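Local coordinates for protein diphthine synthase (Entamoeba histolytica, PDB 3I4T) that probably transfers methyl groups from S-adenosylmethionine to the modified histidine of elongation factor 2 during diphthamide synthesis, at residues A137-G149 against L270-L284. Numbering follows the deposited sequence.
Sequences AIGCSGLQLYRFG and LIPAPQVDDPELDQL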
ATOM      1  N   ALA A 137      -3.505  -3.013  -3.141  1.00 36.94           N
ATOM      2  CA  ALA A 137      -4.179  -3.699  -4.250  1.00 36.03           C
ATOM      3  C   ALA A 137      -5.567  -4.267  -3.934  1.00 35.72           C
ATOM      4  O   ALA A 137      -6.420  -4.347  -4.821  1.00 35.54           O
ATOM      5  CB  ALA A 137      -3.286  -4.785  -4.804  1.00 35.86           C
ATOM      6  N   ILE A 138      -5.776  -4.682  -2.680  1.00 35.21           N
ATOM      7  CA  ILE A 138      -7.058  -5.232  -2.210  1.00 34.87           C
ATOM      8  C   ILE A 138      -8.194  -4.194  -2.285  1.00 34.88           C
ATOM      9  O   ILE A 138      -9.365  -4.505  -2.032  1.00 34.36           O
ATOM     10  CB  ILE A 138      -6.964  -5.792  -0.742  1.00 34.80           C
ATOM     11  CG1 ILE A 138      -6.334  -4.748   0.175  1.00 34.47           C
ATOM     12  CG2 ILE A 138      -6.198  -7.107  -0.710  1.00 33.43           C
ATOM     13  CD1 ILE A 138      -6.740  -4.857   1.608  1.00 36.17           C
ATOM     14  N   GLY A 139      -7.827  -2.962  -2.623  1.00 34.90           N
ATOM     15  CA  GLY A 139      -8.790  -1.921  -2.933  1.00 35.13           C
ATOM     16  C   GLY A 139      -9.725  -2.287  -4.064  1.00 35.29           C
ATOM     17  O   GLY A 139     -10.794  -1.701  -4.193  1.00 35.63           O
ATOM     18  N   CYS A 140      -9.350  -3.269  -4.873  1.00 35.50           N
ATOM     19  CA  CYS A 140     -10.198  -3.672  -5.997  1.00 36.27           C
ATOM     20  C   CYS A 140     -11.471  -4.361  -5.548  1.00 35.79           C
ATOM     21  O   CYS A 140     -12.376  -4.587  -6.354  1.00 36.30           O
ATOM     22  CB  CYS A 140      -9.433  -4.538  -7.002  1.00 36.21           C
ATOM     23  SG  CYS A 140      -8.766  -6.038  -6.323  1.00 40.54           S
ATOM     24  N   SER A 141     -11.543  -4.676  -4.259  1.00 35.30           N
ATOM     25  CA  SER A 141     -12.732  -5.285  -3.665  1.00 35.08           C
ATOM     26  C   SER A 141     -13.912  -4.310  -3.610  1.00 34.89           C
ATOM     27  O   SER A 141     -15.072  -4.721  -3.611  1.00 34.97           O
ATOM     28  CB  SER A 141     -12.415  -5.753  -2.249  1.00 34.89           C
ATOM     29  OG  SER A 141     -11.994  -4.653  -1.457  1.00 34.65           O
ATOM     30  N   GLY A 142     -13.608  -3.019  -3.540  1.00 34.61           N
ATOM     31  CA  GLY A 142     -14.637  -2.015  -3.323  1.00 34.10           C
ATOM     32  C   GLY A 142     -14.643  -1.481  -1.906  1.00 33.61           C
ATOM     33  O   GLY A 142     -15.284  -0.468  -1.628  1.00 33.69           O
ATOM     34  N   LEU A 143     -13.932  -2.152  -1.004  1.00 33.05           N
ATOM     35  CA  LEU A 143     -13.790  -1.644   0.357  1.00 32.52           C
ATOM     36  C   LEU A 143     -12.810  -0.461   0.371  1.00 32.58           C
ATOM     37  O   LEU A 143     -11.789  -0.477  -0.339  1.00 32.18           O
ATOM     38  CB  LEU A 143     -13.359  -2.755   1.325  1.00 31.89           C
ATOM     39  CG  LEU A 143     -14.372  -3.880   1.625  1.00 32.00           C
ATOM     40  CD1 LEU A 143     -13.675  -5.037   2.296  1.00 31.60           C
ATOM     41  CD2 LEU A 143     -15.599  -3.439   2.467  1.00 30.96           C
ATOM     42  N   GLN A 144     -13.144   0.560   1.161  0.50 32.48           N
ATOM     43  CA  GLN A 144     -12.297   1.733   1.348  0.50 32.27           C
ATOM     44  C   GLN A 144     -11.086   1.391   2.198  0.50 32.31           C
ATOM     45  O   GLN A 144     -11.213   0.919   3.333  0.50 32.49           O
ATOM     46  CB  GLN A 144     -13.089   2.863   2.003  0.50 32.31           C
ATOM     47  CG  GLN A 144     -12.242   3.847   2.796  0.50 33.19           C
ATOM     48  CD  GLN A 144     -11.612   4.941   1.949  0.50 34.38           C
ATOM     49  OE1 GLN A 144     -10.920   4.668   0.965  0.50 34.13           O
ATOM     50  NE2 GLN A 144     -11.847   6.193   2.339  0.50 34.40           N
ATOM     51  N   LEU A 145      -9.912   1.638   1.634  1.00 32.28           N
ATOM     52  CA  LEU A 145      -8.635   1.383   2.304  1.00 32.41           C
ATOM     53  C   LEU A 145      -8.356   2.189   3.582  1.00 32.66           C
ATOM     54  O   LEU A 145      -7.625   1.720   4.462  1.00 32.85           O
ATOM     55  CB  LEU A 145      -7.486   1.598   1.311  1.00 32.50           C
ATOM     56  CG  LEU A 145      -7.458   0.691   0.069  1.00 32.94           C
ATOM     57  CD1 LEU A 145      -6.313   1.099  -0.845  1.00 31.56           C
ATOM     58  CD2 LEU A 145      -7.388  -0.823   0.433  1.00 31.00           C
ATOM     59  N   TYR A 146      -8.922   3.392   3.695  1.00 32.84           N
ATOM     60  CA  TYR A 146      -8.767   4.177   4.926  1.00 32.65           C
ATOM     61  C   TYR A 146      -9.492   3.514   6.070  1.00 31.62           C
ATOM     62  O   TYR A 146      -9.140   3.712   7.223  1.00 31.52           O
ATOM     63  CB  TYR A 146      -9.288   5.605   4.776  1.00 33.26           C
ATOM     64  CG  TYR A 146      -8.591   6.421   3.719  1.00 36.19           C
ATOM     65  CD1 TYR A 146      -7.360   6.012   3.177  1.00 37.86           C
ATOM     66  CD2 TYR A 146      -9.154   7.622   3.265  1.00 38.39           C
ATOM     67  CE1 TYR A 146      -6.730   6.768   2.195  1.00 40.59           C
ATOM     68  CE2 TYR A 146      -8.528   8.392   2.289  1.00 39.95           C
ATOM     69  CZ  TYR A 146      -7.318   7.959   1.762  1.00 42.01           C
ATOM     70  OH  TYR A 146      -6.696   8.718   0.794  1.00 45.40           O
ATOM     71  N   ARG A 147     -10.512   2.725   5.748  1.00 30.80           N
ATOM     72  CA  ARG A 147     -11.270   2.028   6.782  1.00 29.93           C
ATOM     73  C   ARG A 147     -10.637   0.720   7.278  1.00 28.97           C
ATOM     74  O   ARG A 147     -11.183   0.082   8.152  1.00 28.90           O
ATOM     75  CB  ARG A 147     -12.718   1.819   6.336  1.00 30.08           C
ATOM     76  CG  ARG A 147     -13.484   3.131   6.079  1.00 30.06           C
ATOM     77  CD  ARG A 147     -14.981   2.885   6.010  1.00 30.24           C
ATOM     78  NE  ARG A 147     -15.407   2.112   7.177  1.00 31.56           N
ATOM     79  CZ  ARG A 147     -16.538   1.418   7.270  1.00 31.52           C
ATOM     80  NH1 ARG A 147     -17.409   1.375   6.263  1.00 31.29           N
ATOM     81  NH2 ARG A 147     -16.795   0.759   8.388  1.00 32.62           N
ATOM     82  N   PHE A 148      -9.492   0.324   6.729  1.00 28.67           N
ATOM     83  CA  PHE A 148      -8.778  -0.866   7.220  1.00 28.26           C
ATOM     84  C   PHE A 148      -8.057  -0.619   8.544  1.00 28.21           C
ATOM     85  O   PHE A 148      -7.280   0.341   8.673  1.00 28.30           O
ATOM     86  CB  PHE A 148      -7.831  -1.448   6.154  1.00 27.81           C
ATOM     87  CG  PHE A 148      -8.531  -2.365   5.189  1.00 27.98           C
ATOM     88  CD1 PHE A 148      -9.280  -1.848   4.131  1.00 28.38           C
ATOM     89  CD2 PHE A 148      -8.502  -3.733   5.370  1.00 27.56           C
ATOM     90  CE1 PHE A 148      -9.965  -2.686   3.261  1.00 28.62           C
ATOM     91  CE2 PHE A 148      -9.189  -4.578   4.511  1.00 28.43           C
ATOM     92  CZ  PHE A 148      -9.924  -4.051   3.452  1.00 28.69           C
ATOM     93  N   GLY A 149      -8.345  -1.478   9.518  1.00 28.04           N
ATOM     94  CA  GLY A 149      -7.693  -1.464  10.829  1.00 28.38           C
ATOM     95  C   GLY A 149      -6.380  -2.204  10.695  1.00 29.24           C
ATOM     96  O   GLY A 149      -5.813  -2.244   9.590  1.00 28.87           O
ATOM     97  N   LEU A 270     -10.670 -10.750   3.260  1.00 30.52           N
ATOM     98  CA  LEU A 270     -11.073  -9.475   3.836  1.00 30.29           C
ATOM     99  C   LEU A 270     -12.317  -9.651   4.685  1.00 30.28           C
ATOM    100  O   LEU A 270     -13.336 -10.181   4.226  1.00 30.27           O
ATOM    101  CB  LEU A 270     -11.322  -8.421   2.759  1.00 30.03           C
ATOM    102  CG  LEU A 270     -10.300  -8.249   1.632  1.00 30.47           C
ATOM    103  CD1 LEU A 270     -10.771  -7.131   0.707  1.00 31.58           C
ATOM    104  CD2 LEU A 270      -8.903  -7.970   2.141  1.00 28.07           C
ATOM    105  N   ILE A 271     -12.215  -9.222   5.933  1.00 30.10           N
ATOM    106  CA  ILE A 271     -13.341  -9.246   6.828  1.00 30.18           C
ATOM    107  C   ILE A 271     -13.815  -7.812   7.040  1.00 30.40           C
ATOM    108  O   ILE A 271     -13.205  -7.056   7.806  1.00 30.14           O
ATOM    109  CB  ILE A 271     -13.006  -9.926   8.180  1.00 30.20           C
ATOM    110  CG1 ILE A 271     -12.442 -11.335   7.949  1.00 28.13           C
ATOM    111  CG2 ILE A 271     -14.259  -9.969   9.066  1.00 30.12           C
ATOM    112  CD1 ILE A 271     -11.905 -12.014   9.217  1.00 25.20           C
ATOM    113  N   PRO A 272     -14.900  -7.429   6.343  1.00 30.47           N
ATOM    114  CA  PRO A 272     -15.448  -6.076   6.417  1.00 30.65           C
ATOM    115  C   PRO A 272     -15.843  -5.707   7.836  1.00 31.02           C
ATOM    116  O   PRO A 272     -16.148  -6.594   8.621  1.00 31.35           O
ATOM    117  CB  PRO A 272     -16.704  -6.152   5.540  1.00 30.71           C
ATOM    118  CG  PRO A 272     -16.466  -7.302   4.606  1.00 30.48           C
ATOM    119  CD  PRO A 272     -15.616  -8.278   5.366  1.00 30.50           C
ATOM    120  N   ALA A 273     -15.839  -4.412   8.164  1.00 31.42           N
ATOM    121  CA  ALA A 273     -16.460  -3.917   9.411  1.00 31.48           C
ATOM    122  C   ALA A 273     -17.956  -4.289   9.482  1.00 31.67           C
ATOM    123  O   ALA A 273     -18.570  -4.540   8.451  1.00 31.52           O
ATOM    124  CB  ALA A 273     -16.292  -2.402   9.513  1.00 31.23           C
ATOM    125  N   PRO A 274     -18.549  -4.319  10.696  1.00 32.08           N
ATOM    126  CA  PRO A 274     -19.992  -4.554  10.796  1.00 32.65           C
ATOM    127  C   PRO A 274     -20.872  -3.586   9.985  1.00 33.30           C
ATOM    128  O   PRO A 274     -21.968  -3.967   9.594  1.00 33.41           O
ATOM    129  CB  PRO A 274     -20.257  -4.426  12.298  1.00 32.54           C
ATOM    130  CG  PRO A 274     -18.992  -4.921  12.919  1.00 32.00           C
ATOM    131  CD  PRO A 274     -17.918  -4.325  12.032  1.00 32.16           C
ATOM    132  N   GLN A 275     -20.416  -2.359   9.724  1.00 33.62           N
ATOM    133  CA  GLN A 275     -21.142  -1.531   8.756  1.00 34.09           C
ATOM    134  C   GLN A 275     -20.339  -1.160   7.529  1.00 34.05           C
ATOM    135  O   GLN A 275     -19.217  -0.641   7.599  1.00 34.01           O
ATOM    136  CB  GLN A 275     -21.879  -0.323   9.373  1.00 34.47           C
ATOM    137  CG  GLN A 275     -21.044   0.821   9.836  1.00 35.60           C
ATOM    138  CD  GLN A 275     -20.657   1.818   8.735  1.00 36.80           C
ATOM    139  OE1 GLN A 275     -19.650   2.517   8.867  1.00 36.31           O
ATOM    140  NE2 GLN A 275     -21.446   1.887   7.660  1.00 35.27           N
ATOM    141  N   VAL A 276     -20.952  -1.448   6.392  1.00 33.87           N
ATOM    142  CA  VAL A 276     -20.328  -1.246   5.113  1.00 33.79           C
ATOM    143  C   VAL A 276     -21.108  -0.128   4.466  1.00 33.83           C
ATOM    144  O   VAL A 276     -22.324  -0.143   4.478  1.00 33.47           O
ATOM    145  CB  VAL A 276     -20.398  -2.541   4.282  1.00 33.87           C
ATOM    146  CG1 VAL A 276     -19.699  -2.354   2.955  1.00 34.16           C
ATOM    147  CG2 VAL A 276     -19.790  -3.695   5.071  1.00 31.43           C
ATOM    148  N   ASP A 277     -20.396   0.865   3.951  1.00 34.57           N
ATOM    149  CA  ASP A 277     -21.025   1.971   3.254  1.00 35.33           C
ATOM    150  C   ASP A 277     -21.742   1.456   1.998  1.00 35.07           C
ATOM    151  O   ASP A 277     -21.299   0.499   1.377  1.00 35.14           O
ATOM    152  CB  ASP A 277     -19.979   3.037   2.896  1.00 35.69           C
ATOM    153  CG  ASP A 277     -19.344   3.699   4.138  1.00 38.33           C
ATOM    154  OD1 ASP A 277     -20.069   4.127   5.050  1.00 42.28           O
ATOM    155  OD2 ASP A 277     -18.107   3.810   4.205  1.00 41.69           O
ATOM    156  N   ASP A 278     -22.852   2.097   1.640  1.00 35.03           N
ATOM    157  CA  ASP A 278     -23.563   1.812   0.392  1.00 34.94           C
ATOM    158  C   ASP A 278     -22.641   1.809  -0.823  1.00 35.03           C
ATOM    159  O   ASP A 278     -22.715   0.887  -1.631  1.00 35.16           O
ATOM    160  CB  ASP A 278     -24.699   2.811   0.154  1.00 34.78           C
ATOM    161  CG  ASP A 278     -25.884   2.607   1.072  1.00 35.59           C
ATOM    162  OD1 ASP A 278     -25.887   1.665   1.914  1.00 36.18           O
ATOM    163  OD2 ASP A 278     -26.834   3.420   0.943  1.00 36.98           O
ATOM    164  N   PRO A 279     -21.772   2.833  -0.972  1.00 35.32           N
ATOM    165  CA  PRO A 279     -20.907   2.749  -2.161  1.00 35.64           C
ATOM    166  C   PRO A 279     -19.984   1.521  -2.158  1.00 35.64           C
ATOM    167  O   PRO A 279     -19.701   0.980  -3.220  1.00 36.48           O
ATOM    168  CB  PRO A 279     -20.101   4.059  -2.118  1.00 35.67           C
ATOM    169  CG  PRO A 279     -20.961   4.997  -1.284  1.00 35.40           C
ATOM    170  CD  PRO A 279     -21.607   4.119  -0.259  1.00 35.08           C
ATOM    171  N   GLU A 280     -19.556   1.073  -0.980  1.00 35.34           N
ATOM    172  CA  GLU A 280     -18.716  -0.121  -0.853  1.00 34.86           C
ATOM    173  C   GLU A 280     -19.506  -1.377  -1.204  1.00 34.89           C
ATOM    174  O   GLU A 280     -19.018  -2.242  -1.933  1.00 34.44           O
ATOM    175  CB  GLU A 280     -18.156  -0.249   0.575  1.00 34.91           C
ATOM    176  CG  GLU A 280     -17.164   0.849   1.025  1.00 34.37           C
ATOM    177  CD  GLU A 280     -16.668   0.627   2.456  1.00 35.40           C
ATOM    178  OE1 GLU A 280     -17.494   0.690   3.390  1.00 34.74           O
ATOM    179  OE2 GLU A 280     -15.453   0.377   2.653  1.00 36.64           O
ATOM    180  N   LEU A 281     -20.723  -1.478  -0.661  1.00 34.99           N
ATOM    181  CA  LEU A 281     -21.632  -2.580  -0.963  1.00 35.15           C
ATOM    182  C   LEU A 281     -21.924  -2.673  -2.472  1.00 35.12           C
ATOM    183  O   LEU A 281     -21.966  -3.770  -3.038  1.00 34.77           O
ATOM    184  CB  LEU A 281     -22.943  -2.442  -0.169  1.00 35.29           C
ATOM    185  CG  LEU A 281     -22.975  -2.878   1.306  1.00 36.28           C
ATOM    186  CD1 LEU A 281     -24.328  -2.584   1.945  1.00 35.19           C
ATOM    187  CD2 LEU A 281     -22.600  -4.353   1.504  1.00 34.87           C
ATOM    188  N   ASP A 282     -22.105  -1.519  -3.117  1.00 34.94           N
ATOM    189  CA  ASP A 282     -22.361  -1.487  -4.549  1.00 35.02           C
ATOM    190  C   ASP A 282     -21.217  -2.149  -5.343  1.00 35.00           C
ATOM    191  O   ASP A 282     -21.460  -2.814  -6.356  1.00 34.99           O
ATOM    192  CB  ASP A 282     -22.614  -0.056  -5.042  1.00 35.28           C
ATOM    193  CG  ASP A 282     -23.890   0.575  -4.459  1.00 36.42           C
ATOM    194  OD1 ASP A 282     -24.761  -0.140  -3.910  1.00 37.94           O
ATOM    195  OD2 ASP A 282     -24.010   1.818  -4.536  1.00 38.19           O
ATOM    196  N   GLN A 283     -19.978  -1.990  -4.881  1.00 34.49           N
ATOM    197  CA  GLN A 283     -18.858  -2.600  -5.587  1.00 34.30           C
ATOM    198  C   GLN A 283     -18.727  -4.084  -5.274  1.00 34.40           C
ATOM    199  O   GLN A 283     -18.452  -4.892  -6.170  1.00 34.48           O
ATOM    200  CB  GLN A 283     -17.548  -1.853  -5.322  1.00 34.28           C
ATOM    201  CG  GLN A 283     -17.507  -0.425  -5.886  1.00 34.53           C
ATOM    202  CD  GLN A 283     -17.855  -0.356  -7.362  1.00 34.18           C
ATOM    203  OE1 GLN A 283     -17.297  -1.084  -8.178  1.00 35.88           O
ATOM    204  NE2 GLN A 283     -18.774   0.524  -7.710  1.00 33.20           N
ATOM    205  N   LEU A 284     -18.942  -4.446  -4.010  1.00 34.31           N
ATOM    206  CA  LEU A 284     -18.838  -5.839  -3.578  1.00 34.45           C
ATOM    207  C   LEU A 284     -19.817  -6.745  -4.309  1.00 35.16           C
ATOM    208  O   LEU A 284     -19.519  -7.919  -4.552  1.00 34.80           O
ATOM    209  CB  LEU A 284     -19.053  -5.963  -2.069  1.00 33.80           C
ATOM    210  CG  LEU A 284     -17.907  -5.399  -1.220  1.00 33.23           C
ATOM    211  CD1 LEU A 284     -18.369  -5.172   0.204  1.00 31.01           C
ATOM    212  CD2 LEU A 284     -16.664  -6.293  -1.275  1.00 30.45           C
TER
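R147 reaches the 270-284 segment with the end of its guanidinium, where NH1 and NH2 both donate to the single carbonyl oxygen Q275 O, which lies almost in the guanidinium plane; the NH2 bond is 2.9 Å long. Q275 OE1 lies over one face of the same group, its amide nearly parallel to the guanidinium (planes 9° apart), and is hydrogen-bonded to N177. The carboxylate of E280 is turned 43° from the guanidinium, and its OE1 forms a salt bridge to R147 NH1 at 3.0 Å, while D277 OD2 adds a longer, weaker one. E280 is extended beyond CG, bringing its whole carboxylate to the loop: while OE1 faces R147, OE2 takes the backbone N-H of Q144 through its anti lone pair, 2.8 Å and almost straight at 174°, and also bonds H179. In this tetrapyrrole-methylase fold, the contact ties the loop leading into strand 152-154 to the end of strand 267-271 and the last helix, 278-284. Deeper in, L143 splits its branches, CD1 sliding past L270 CD1 at 3.9 Å and CD2 packing against L284 CD1 at 4.0 Å. The other methyl of L270, CD2, meets I138 CD1 at 3.8 Å, and G142 CA lies against Q283 CB at 3.5 Å.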